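PDB 5ZNT: chitin deacetylase, which hydrolyses the N-acetyl groups of N-acetylglucosamine residues in chitin, a zinc-dependent reaction that yields chitosan and acetate. Local coordinates for residues 37-42 with 323-328; 58-63 with 72-77; 180-185 with 308-313. All coordinates share one frame; numbering follows the deposited sequence.

Contact 1 of 3, residues 37-42 with 323-328; sequences PQMITI and EPWREK
Met39 lays its thioether against the benzene end of the Trp325 indole, a Met-aromatic contact joining the parallel sheet of this carbohydrate esterase 4 catalytic domain to the loop that follows helix 316-319. The two backbones stay far apart, the CA atoms of Met39 and Trp325 being 11.1 Å from each other, and the long side chains bridge the space between strand and loop. Followed outward, Met39 starts with a CB that points toward the loop but does not yet touch it. CG sits anti to the carbonyl carbon (chi1 -69°) and is the first atom to arrive, 3.8 Å from Trp325 CH2. An extended chi2 then carries SD onward to 3.6 Å from Trp325 CZ2. From the six-membered ring centroid of Trp325 the sulfur, Met39 SD, lies 4.8 Å away and well off the ring normal, so it approaches obliquely. At SD the chain bends (chi3 -98°), which turns CE off the Trp325 indole and onto Trp309 of helix 303-311. The two side chains of the pair cross at about a right angle.

Trp325 is held at its polar end as well, NE1 donating to Gln305 O, while Tyr299, Phe322 and Trp309 bring further rings to it. Gln38 points away from the loop; its NE2 reaches Met39 O at 3.0 Å and also bonds to Ala263 O. The strand pairs with 265-270 through Met39 and Leu265, and with 298-300 through Gln38 and Ile40 to Tyr299. At the edge of the indole and near its plane, Pro37, just before the strand, adds a looser apolar contact, its CB standing 4.2 Å from Trp325 CH2.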
loop_
_atom_site.group_PDB
_atom_site.type_symbol
_atom_site.label_atom_id
_atom_site.label_comp_id
_atom_site.label_asym_id
_atom_site.label_seq_id
_atom_site.Cartn_x
_atom_site.Cartn_y
_atom_site.Cartn_z
ATOM N N PRO A 37 -5.351 5.882 18.098
ATOM C CA PRO A 37 -6.175 4.966 17.289
ATOM C C PRO A 37 -5.290 3.917 16.622
ATOM O O PRO A 37 -4.227 4.235 16.079
ATOM C CB PRO A 37 -6.817 5.881 16.236
ATOM C CG PRO A 37 -6.440 7.280 16.606
ATOM C CD PRO A 37 -5.227 7.206 17.480
ATOM N N GLN A 38 -5.713 2.665 16.692
ATOM C CA GLN A 38 -5.000 1.578 16.028
ATOM C C GLN A 38 -5.363 1.602 14.544
ATOM O O GLN A 38 -6.484 1.262 14.165
ATOM C CB GLN A 38 -5.366 0.238 16.649
ATOM C CG GLN A 38 -4.678 -0.959 15.988
ATOM C CD GLN A 38 -3.145 -0.855 16.036
ATOM O OE1 GLN A 38 -2.537 -0.991 17.105
ATOM N NE2 GLN A 38 -2.515 -0.641 14.868
ATOM N N MET A 39 -4.420 2.001 13.708
ATOM C CA MET A 39 -4.634 2.034 12.269
ATOM C C MET A 39 -4.316 0.677 11.656
ATOM O O MET A 39 -3.347 0.018 12.043
ATOM C CB MET A 39 -3.760 3.117 11.639
ATOM C CG MET A 39 -4.211 4.518 12.021
ATOM S SD MET A 39 -3.055 5.782 11.456
ATOM C CE MET A 39 -2.062 6.099 12.922
ATOM N N ILE A 40 -5.149 0.258 10.702
ATOM C CA ILE A 40 -4.908 -0.956 9.931
ATOM C C ILE A 40 -4.932 -0.565 8.457
ATOM O O ILE A 40 -5.886 0.069 8.002
ATOM C CB ILE A 40 -5.953 -2.046 10.237
ATOM C CG1 ILE A 40 -5.948 -2.343 11.751
ATOM C CG2 ILE A 40 -5.640 -3.346 9.469
ATOM C CD1 ILE A 40 -7.002 -3.372 12.197
ATOM N N THR A 41 -3.884 -0.926 7.721
ATOM C CA THR A 41 -3.803 -0.631 6.287
ATOM C C THR A 41 -3.942 -1.948 5.534
ATOM O O THR A 41 -2.971 -2.680 5.356
ATOM C CB THR A 41 -2.501 0.077 5.908
ATOM O OG1 THR A 41 -1.367 -0.739 6.233
ATOM C CG2 THR A 41 -2.373 1.411 6.640
ATOM N N ILE A 42 -5.169 -2.260 5.125
ATOM C CA ILE A 42 -5.380 -3.329 4.163
ATOM C C ILE A 42 -4.894 -2.853 2.801
ATOM O O ILE A 42 -5.254 -1.758 2.359
ATOM C CB ILE A 42 -6.867 -3.697 4.093
ATOM C CG1 ILE A 42 -7.371 -4.217 5.440
ATOM C CG2 ILE A 42 -7.114 -4.703 2.966
ATOM C CD1 ILE A 42 -8.913 -4.243 5.487
ATOM N N GLU A 323 -10.667 15.416 9.698
ATOM C CA GLU A 323 -11.191 15.590 8.345
ATOM C C GLU A 323 -10.516 14.713 7.291
ATOM O O GLU A 323 -11.242 14.182 6.432
ATOM C CB GLU A 323 -11.113 17.066 7.930
ATOM C CG GLU A 323 -12.200 17.938 8.561
ATOM C CD GLU A 323 -13.603 17.338 8.420
ATOM O OE1 GLU A 323 -13.980 16.907 7.301
ATOM O OE2 GLU A 323 -14.331 17.288 9.437
ATOM N N PRO A 324 -9.188 14.527 7.272
ATOM C CA PRO A 324 -8.612 13.660 6.224
ATOM C C PRO A 324 -9.181 12.256 6.245
ATOM O O PRO A 324 -9.369 11.656 5.180
ATOM C CB PRO A 324 -7.109 13.685 6.538
ATOM C CG PRO A 324 -6.900 15.040 7.205
ATOM C CD PRO A 324 -8.132 15.216 8.046
ATOM N N TRP A 325 -9.501 11.723 7.426
ATOM C CA TRP A 325 -10.089 10.391 7.502
ATOM C C TRP A 325 -11.561 10.359 7.099
ATOM O O TRP A 325 -12.141 9.265 7.007
ATOM C CB TRP A 325 -9.913 9.825 8.909
ATOM C CG TRP A 325 -8.491 9.449 9.238
ATOM C CD1 TRP A 325 -7.373 9.717 8.501
ATOM C CD2 TRP A 325 -8.045 8.733 10.394
ATOM N NE1 TRP A 325 -6.256 9.203 9.129
ATOM C CE2 TRP A 325 -6.644 8.589 10.286
ATOM C CE3 TRP A 325 -8.694 8.202 11.508
ATOM C CZ2 TRP A 325 -5.888 7.931 11.247
ATOM C CZ3 TRP A 325 -7.939 7.555 12.463
ATOM C CH2 TRP A 325 -6.549 7.436 12.336
ATOM N N ARG A 326 -12.181 11.514 6.861
ATOM C CA ARG A 326 -13.575 11.578 6.447
ATOM C C ARG A 326 -13.731 11.923 4.971
ATOM O O ARG A 326 -14.865 12.036 4.500
ATOM C CB ARG A 326 -14.341 12.607 7.299
ATOM C CG ARG A 326 -14.162 12.449 8.809
ATOM C CD ARG A 326 -15.110 13.360 9.588
ATOM N NE ARG A 326 -16.467 13.129 9.119
ATOM C CZ ARG A 326 -17.321 12.290 9.694
ATOM N NH1 ARG A 326 -16.972 11.629 10.799
ATOM N NH2 ARG A 326 -18.528 12.124 9.164
ATOM N N GLU A 327 -12.634 12.116 4.231
ATOM C CA GLU A 327 -12.747 12.342 2.789
ATOM C C GLU A 327 -13.423 11.138 2.142
ATOM O O GLU A 327 -13.112 9.983 2.470
ATOM C CB GLU A 327 -11.375 12.589 2.149
ATOM C CG GLU A 327 -10.594 13.784 2.712
ATOM C CD GLU A 327 -9.124 13.786 2.262
ATOM O OE1 GLU A 327 -8.788 13.032 1.322
ATOM O OE2 GLU A 327 -8.302 14.527 2.857
ATOM N N LYS A 328 -14.377 11.409 1.256
ATOM C CA LYS A 328 -15.168 10.363 0.620
ATOM C C LYS A 328 -15.667 9.375 1.672
ATOM O O LYS A 328 -15.449 8.164 1.597
ATOM C CB LYS A 328 -14.369 9.673 -0.491
ATOM C CG LYS A 328 -14.021 10.622 -1.629
ATOM C CD LYS A 328 -13.322 9.914 -2.768
ATOM C CE LYS A 328 -11.955 10.511 -3.022
ATOM N NZ LYS A 328 -11.405 10.030 -4.321
#

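Contact 2 of 3, residues 58-63 with 72-77; sequences EIFNGK and IKATYF
Phe60 and Ile72 mark the closest approach of the backbones, their CA atoms 7.2 Å apart. Phe60 is the first residue to leave helical angles after helix 53-59, whereas 72-77 runs extended into strand 75-78. Beyond Phe60 the chain turns at Gly62, where a positive phi (76°) would jam any CB against the preceding carbonyl oxygen. An Asx turn spans this glycine, Lys63 N donating to Asn61 OD1 at 2.7 Å, from above the carbonyl plane.

The Phe60 ring carries the contact. Ile72 CG1 meets its edge, 3.8 Å from Phe60 CD1, placed there by a chi1 of 60° that sets CG1 between the backbone N and carbonyl carbon. At the far end Phe60 CZ packs tightly on Ala74 CB, 3.4 Å away. Tyr76 comes from the opposite direction and rests its hydroxyl, OH, 3.5 Å from Phe60 CE2. One face is covered by Ile59 CG2, 3.6 Å above the ring centre of Phe60. With an alanine in place of Phe60, Ile72, Ala74 and the Tyr76 hydroxyl would probably lose their common partner, and a gap is likely to open beneath the helix end.

The contact packs the return of a beta-alpha-beta crossover: Phe60 also touches Phe44 of strand 38-45, Tyr76 leans on Ile98 of strand 97-100, and Ile59 meets Leu281 and Leu285 of helix 278-294.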
loop_
_atom_site.group_PDB
_atom_site.type_symbol
_atom_site.label_atom_id
_atom_site.label_comp_id
_atom_site.label_asym_id
_atom_site.label_seq_id
_atom_site.Cartn_x
_atom_site.Cartn_y
_atom_site.Cartn_z
ATOM N N GLU A 58 -17.630 -7.520 -2.264
ATOM C CA GLU A 58 -18.032 -8.300 -1.107
ATOM C C GLU A 58 -17.381 -7.766 0.164
ATOM O O GLU A 58 -18.031 -7.681 1.209
ATOM C CB GLU A 58 -17.674 -9.771 -1.312
ATOM C CG GLU A 58 -17.966 -10.658 -0.132
ATOM C CD GLU A 58 -17.832 -12.160 -0.438
ATOM O OE1 GLU A 58 -17.507 -12.535 -1.601
ATOM O OE2 GLU A 58 -18.044 -12.970 0.500
ATOM N N ILE A 59 -16.095 -7.411 0.093
ATOM C CA ILE A 59 -15.390 -6.887 1.261
ATOM C C ILE A 59 -15.880 -5.479 1.597
ATOM O O ILE A 59 -16.274 -5.191 2.732
ATOM C CB ILE A 59 -13.869 -6.889 1.029
ATOM C CG1 ILE A 59 -13.356 -8.312 0.773
ATOM C CG2 ILE A 59 -13.179 -6.254 2.241
ATOM C CD1 ILE A 59 -11.909 -8.381 0.260
ATOM N N PHE A 60 -15.817 -4.580 0.623
ATOM C CA PHE A 60 -16.081 -3.161 0.834
ATOM C C PHE A 60 -17.505 -2.860 0.381
ATOM O O PHE A 60 -17.752 -2.223 -0.637
ATOM C CB PHE A 60 -15.037 -2.314 0.114
ATOM C CG PHE A 60 -13.647 -2.632 0.544
ATOM C CD1 PHE A 60 -13.204 -2.252 1.802
ATOM C CD2 PHE A 60 -12.798 -3.366 -0.276
ATOM C CE1 PHE A 60 -11.926 -2.562 2.227
ATOM C CE2 PHE A 60 -11.514 -3.694 0.136
ATOM C CZ PHE A 60 -11.073 -3.321 1.391
ATOM N N ASN A 61 -18.440 -3.370 1.180
ATOM C CA ASN A 61 -19.851 -3.418 0.835
ATOM C C ASN A 61 -20.619 -2.151 1.219
ATOM O O ASN A 61 -21.839 -2.104 1.032
ATOM C CB ASN A 61 -20.497 -4.630 1.500
ATOM C CG ASN A 61 -20.320 -4.628 3.007
ATOM O OD1 ASN A 61 -19.906 -3.624 3.600
ATOM N ND2 ASN A 61 -20.636 -5.753 3.640
ATOM N N GLY A 62 -19.945 -1.128 1.734
ATOM C CA GLY A 62 -20.656 0.044 2.209
ATOM C C GLY A 62 -21.339 -0.127 3.547
ATOM O O GLY A 62 -21.988 0.811 4.016
ATOM N N LYS A 63 -21.212 -1.294 4.175
ATOM C CA LYS A 63 -21.761 -1.560 5.497
ATOM C C LYS A 63 -20.706 -1.672 6.592
ATOM O O LYS A 63 -21.072 -1.736 7.769
ATOM C CB LYS A 63 -22.568 -2.864 5.487
ATOM C CG LYS A 63 -23.512 -3.009 4.306
ATOM C CD LYS A 63 -24.960 -3.118 4.755
ATOM C CE LYS A 63 -25.843 -3.619 3.621
ATOM N NZ LYS A 63 -25.533 -5.035 3.289
ATOM N N ILE A 72 -14.854 1.714 5.667
ATOM C CA ILE A 72 -13.450 1.323 5.744
ATOM C C ILE A 72 -12.794 1.521 4.378
ATOM O O ILE A 72 -13.437 1.392 3.330
ATOM C CB ILE A 72 -13.297 -0.129 6.226
ATOM C CG1 ILE A 72 -13.997 -1.117 5.294
ATOM C CG2 ILE A 72 -13.861 -0.282 7.625
ATOM C CD1 ILE A 72 -13.663 -2.587 5.688
ATOM N N LYS A 73 -11.515 1.880 4.390
ATOM C CA LYS A 73 -10.793 2.199 3.164
ATOM C C LYS A 73 -9.530 1.357 3.077
ATOM O O LYS A 73 -8.883 1.080 4.090
ATOM C CB LYS A 73 -10.403 3.676 3.089
ATOM C CG LYS A 73 -11.574 4.669 3.217
ATOM C CD LYS A 73 -12.630 4.434 2.121
ATOM C CE LYS A 73 -13.563 5.658 2.025
ATOM N NZ LYS A 73 -14.133 6.001 3.373
ATOM N N ALA A 74 -9.171 0.979 1.844
ATOM C CA ALA A 74 -7.981 0.188 1.554
ATOM C C ALA A 74 -7.127 0.916 0.516
ATOM O O ALA A 74 -7.527 1.937 -0.050
ATOM C CB ALA A 74 -8.368 -1.231 1.071
ATOM N N THR A 75 -5.926 0.392 0.280
ATOM C CA THR A 75 -4.966 0.958 -0.671
ATOM C C THR A 75 -4.648 -0.100 -1.721
ATOM O O THR A 75 -4.369 -1.239 -1.370
ATOM C CB THR A 75 -3.670 1.389 0.042
ATOM O OG1 THR A 75 -3.981 2.296 1.118
ATOM C CG2 THR A 75 -2.703 2.080 -0.927
ATOM N N TYR A 76 -4.679 0.278 -2.999
ATOM C CA TYR A 76 -4.454 -0.644 -4.107
ATOM C C TYR A 76 -3.152 -0.258 -4.790
ATOM O O TYR A 76 -3.030 0.862 -5.298
ATOM C CB TYR A 76 -5.601 -0.594 -5.115
ATOM C CG TYR A 76 -6.881 -1.165 -4.553
ATOM C CD1 TYR A 76 -7.683 -0.412 -3.703
ATOM C CD2 TYR A 76 -7.273 -2.465 -4.848
ATOM C CE1 TYR A 76 -8.850 -0.936 -3.159
ATOM C CE2 TYR A 76 -8.457 -2.996 -4.326
ATOM C CZ TYR A 76 -9.240 -2.218 -3.499
ATOM O OH TYR A 76 -10.389 -2.738 -2.983
ATOM N N PHE A 77 -2.169 -1.155 -4.747
ATOM C CA PHE A 77 -0.922 -0.957 -5.486
ATOM C C PHE A 77 -1.109 -1.615 -6.848
ATOM O O PHE A 77 -1.032 -2.837 -6.980
ATOM C CB PHE A 77 0.267 -1.534 -4.716
ATOM C CG PHE A 77 0.610 -0.737 -3.483
ATOM C CD1 PHE A 77 1.367 0.424 -3.581
ATOM C CD2 PHE A 77 0.139 -1.130 -2.241
ATOM C CE1 PHE A 77 1.658 1.174 -2.442
ATOM C CE2 PHE A 77 0.436 -0.389 -1.109
ATOM C CZ PHE A 77 1.184 0.756 -1.212
#

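Contact 3 of 3, residues 180-185 with 308-313; sequences PLWPYT and QWVQNP. Unlike the reference sequence in segment 180-185: Pro180 (reference Arg), Trp182 (reference Cys).
In this carbohydrate esterase 4 domain, away from the zinc site, a tryptophan pair joins the loop leading into strand 184-185, a short strand antiparallel to 209-214, to the last turn of helix 303-311. Trp182 and Trp309 point toward each other and meet through their six-membered rings. The planes are near parallel, inclined by 25°, but slid so far apart that the rings barely overlap, with centroids 5.3 Å from each other. Contact is therefore made by a few carbons: Trp182 CZ3 comes within 3.4 Å of Trp309 CZ3, and Trp182 CH2 within 3.5 Å of that same Trp309 CZ3. Val310, the next residue of the helix, completes the patch from the edge of the Trp182 ring, its CG2 lying 4.3 Å from Trp182 CZ3.

Both indoles are buried and pinned at their nitrogens, Trp182 NE1 donating to Asn261 O and Trp309 NE1 to Arg314 O, which would limit their rotation. For Trp309, a chi1 of -174° holds CG opposite the backbone N and brings the ring beside the chain as it leaves the helix. There, on the side away from Trp182, Pro313 CA sits over the centre of the Trp309 ring, 3.8 Å above its plane.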
loop_
_atom_site.group_PDB
_atom_site.type_symbol
_atom_site.label_atom_id
_atom_site.label_comp_id
_atom_site.label_asym_id
_atom_site.label_seq_id
_atom_site.Cartn_x
_atom_site.Cartn_y
_atom_site.Cartn_z
ATOM N N PRO A 180 6.539 -3.457 16.963
ATOM C CA PRO A 180 6.720 -3.162 15.528
ATOM C C PRO A 180 7.013 -1.685 15.319
ATOM O O PRO A 180 6.981 -0.875 16.251
ATOM C CB PRO A 180 5.379 -3.567 14.906
ATOM C CG PRO A 180 4.384 -3.386 16.043
ATOM C CD PRO A 180 5.143 -3.805 17.292
ATOM N N LEU A 181 7.290 -1.320 14.061
ATOM C CA LEU A 181 7.807 0.008 13.744
ATOM C C LEU A 181 6.715 0.900 13.163
ATOM O O LEU A 181 5.851 0.435 12.412
ATOM C CB LEU A 181 8.984 -0.085 12.763
ATOM C CG LEU A 181 10.387 -0.323 13.344
ATOM C CD1 LEU A 181 10.439 -1.589 14.179
ATOM C CD2 LEU A 181 11.447 -0.379 12.241
ATOM N N TRP A 182 6.753 2.186 13.530
ATOM C CA TRP A 182 5.962 3.232 12.903
ATOM C C TRP A 182 6.600 3.620 11.565
ATOM O O TRP A 182 7.810 3.435 11.375
ATOM C CB TRP A 182 5.881 4.463 13.818
ATOM C CG TRP A 182 4.830 4.317 14.876
ATOM C CD1 TRP A 182 4.924 3.603 16.052
ATOM C CD2 TRP A 182 3.503 4.861 14.840
ATOM N NE1 TRP A 182 3.732 3.689 16.749
ATOM C CE2 TRP A 182 2.853 4.463 16.031
ATOM C CE3 TRP A 182 2.813 5.680 13.929
ATOM C CZ2 TRP A 182 1.537 4.822 16.318
ATOM C CZ3 TRP A 182 1.500 6.032 14.216
ATOM C CH2 TRP A 182 0.881 5.610 15.406
ATOM N N PRO A 183 5.817 4.164 10.628
ATOM C CA PRO A 183 6.419 4.729 9.407
ATOM C C PRO A 183 7.505 5.729 9.770
ATOM O O PRO A 183 7.525 6.283 10.875
ATOM C CB PRO A 183 5.245 5.424 8.701
ATOM C CG PRO A 183 4.027 4.681 9.180
ATOM C CD PRO A 183 4.342 4.249 10.616
ATOM N N TYR A 184 8.413 5.960 8.824
ATOM C CA TYR A 184 9.494 6.908 9.034
ATOM C C TYR A 184 9.806 7.580 7.704
ATOM O O TYR A 184 9.479 7.052 6.636
ATOM C CB TYR A 184 10.731 6.213 9.641
ATOM C CG TYR A 184 11.227 5.024 8.853
ATOM C CD1 TYR A 184 12.110 5.194 7.786
ATOM C CD2 TYR A 184 10.827 3.732 9.179
ATOM C CE1 TYR A 184 12.563 4.116 7.053
ATOM C CE2 TYR A 184 11.265 2.642 8.445
ATOM C CZ TYR A 184 12.132 2.845 7.385
ATOM O OH TYR A 184 12.582 1.777 6.658
ATOM N N THR A 185 10.389 8.775 7.765
ATOM C CA THR A 185 10.868 9.401 6.539
ATOM C C THR A 185 12.315 8.989 6.286
ATOM O O THR A 185 13.027 8.533 7.182
ATOM C CB THR A 185 10.752 10.930 6.589
ATOM O OG1 THR A 185 11.639 11.458 7.575
ATOM C CG2 THR A 185 9.334 11.351 6.926
ATOM N N GLN A 308 -1.194 11.208 6.983
ATOM C CA GLN A 308 -1.893 12.415 7.410
ATOM C C GLN A 308 -2.058 12.442 8.928
ATOM O O GLN A 308 -1.914 13.502 9.554
ATOM C CB GLN A 308 -3.242 12.517 6.697
ATOM C CG GLN A 308 -3.098 12.936 5.244
ATOM C CD GLN A 308 -4.379 12.766 4.472
ATOM O OE1 GLN A 308 -5.109 11.795 4.669
ATOM N NE2 GLN A 308 -4.670 13.719 3.597
ATOM N N TRP A 309 -2.303 11.281 9.542
ATOM C CA TRP A 309 -2.352 11.213 11.000
ATOM C C TRP A 309 -0.979 11.474 11.614
ATOM O O TRP A 309 -0.867 12.209 12.602
ATOM C CB TRP A 309 -2.876 9.854 11.450
ATOM C CG TRP A 309 -3.085 9.749 12.947
ATOM C CD1 TRP A 309 -4.263 9.914 13.622
ATOM C CD2 TRP A 309 -2.093 9.457 13.941
ATOM N NE1 TRP A 309 -4.065 9.755 14.976
ATOM C CE2 TRP A 309 -2.742 9.477 15.198
ATOM C CE3 TRP A 309 -0.722 9.192 13.893
ATOM C CZ2 TRP A 309 -2.066 9.236 16.396
ATOM C CZ3 TRP A 309 -0.048 8.954 15.084
ATOM C CH2 TRP A 309 -0.725 8.970 16.319
ATOM N N VAL A 310 0.074 10.869 11.057
ATOM C CA VAL A 310 1.428 11.104 11.571
ATOM C C VAL A 310 1.750 12.587 11.554
ATOM O O VAL A 310 2.445 13.101 12.439
ATOM C CB VAL A 310 2.460 10.292 10.766
ATOM C CG1 VAL A 310 3.894 10.710 11.132
ATOM C CG2 VAL A 310 2.276 8.811 11.031
ATOM N N GLN A 311 1.257 13.296 10.546
ATOM C CA GLN A 311 1.570 14.706 10.394
ATOM C C GLN A 311 0.767 15.579 11.347
ATOM O O GLN A 311 1.131 16.740 11.564
ATOM C CB GLN A 311 1.322 15.136 8.944
ATOM C CG GLN A 311 2.338 14.546 7.938
ATOM C CD GLN A 311 1.979 14.875 6.491
ATOM O OE1 GLN A 311 0.801 14.922 6.120
ATOM N NE2 GLN A 311 2.988 15.126 5.680
ATOM N N ASN A 312 -0.319 15.054 11.903
ATOM C CA ASN A 312 -1.147 15.798 12.848
ATOM C C ASN A 312 -1.795 14.794 13.789
ATOM O O ASN A 312 -2.981 14.470 13.669
ATOM C CB ASN A 312 -2.188 16.649 12.115
ATOM C CG ASN A 312 -3.104 17.391 13.067
ATOM O OD1 ASN A 312 -2.812 17.503 14.258
ATOM N ND2 ASN A 312 -4.233 17.887 12.550
ATOM N N PRO A 313 -1.031 14.264 14.736
ATOM C CA PRO A 313 -1.528 13.142 15.538
ATOM C C PRO A 313 -2.790 13.494 16.324
ATOM O O PRO A 313 -2.875 14.534 16.983
ATOM C CB PRO A 313 -0.339 12.817 16.447
ATOM C CG PRO A 313 0.852 13.272 15.655
ATOM C CD PRO A 313 0.402 14.515 14.964
#

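Contacts 1 and 3 share an aromatic cluster: their centres are 13 Å apart, Met39 CE reaches Trp309 CE3 at 3.5 Å, and Trp325 CZ2 lies 3.5 Å from Trp309 CD1, so Trp309 of helix 303-311 touches Met39, Trp325 and Trp182 alike. Contact 2 joins contact 1 through the sheet instead, where strands 38-45 and 75-78 are neighbours and Ile42 O probably accepts a hydrogen bond from Thr75 N (3.1 Å). Contacts 2 and 3 do not touch, their nearest atoms about 10 Å apart. Contact 2 approaches the active site, the Tyr76 side chain lying about 11 Å from the zinc ion bound by Asp46, His101 and His105; contacts 1 and 3 are structural packing away from it.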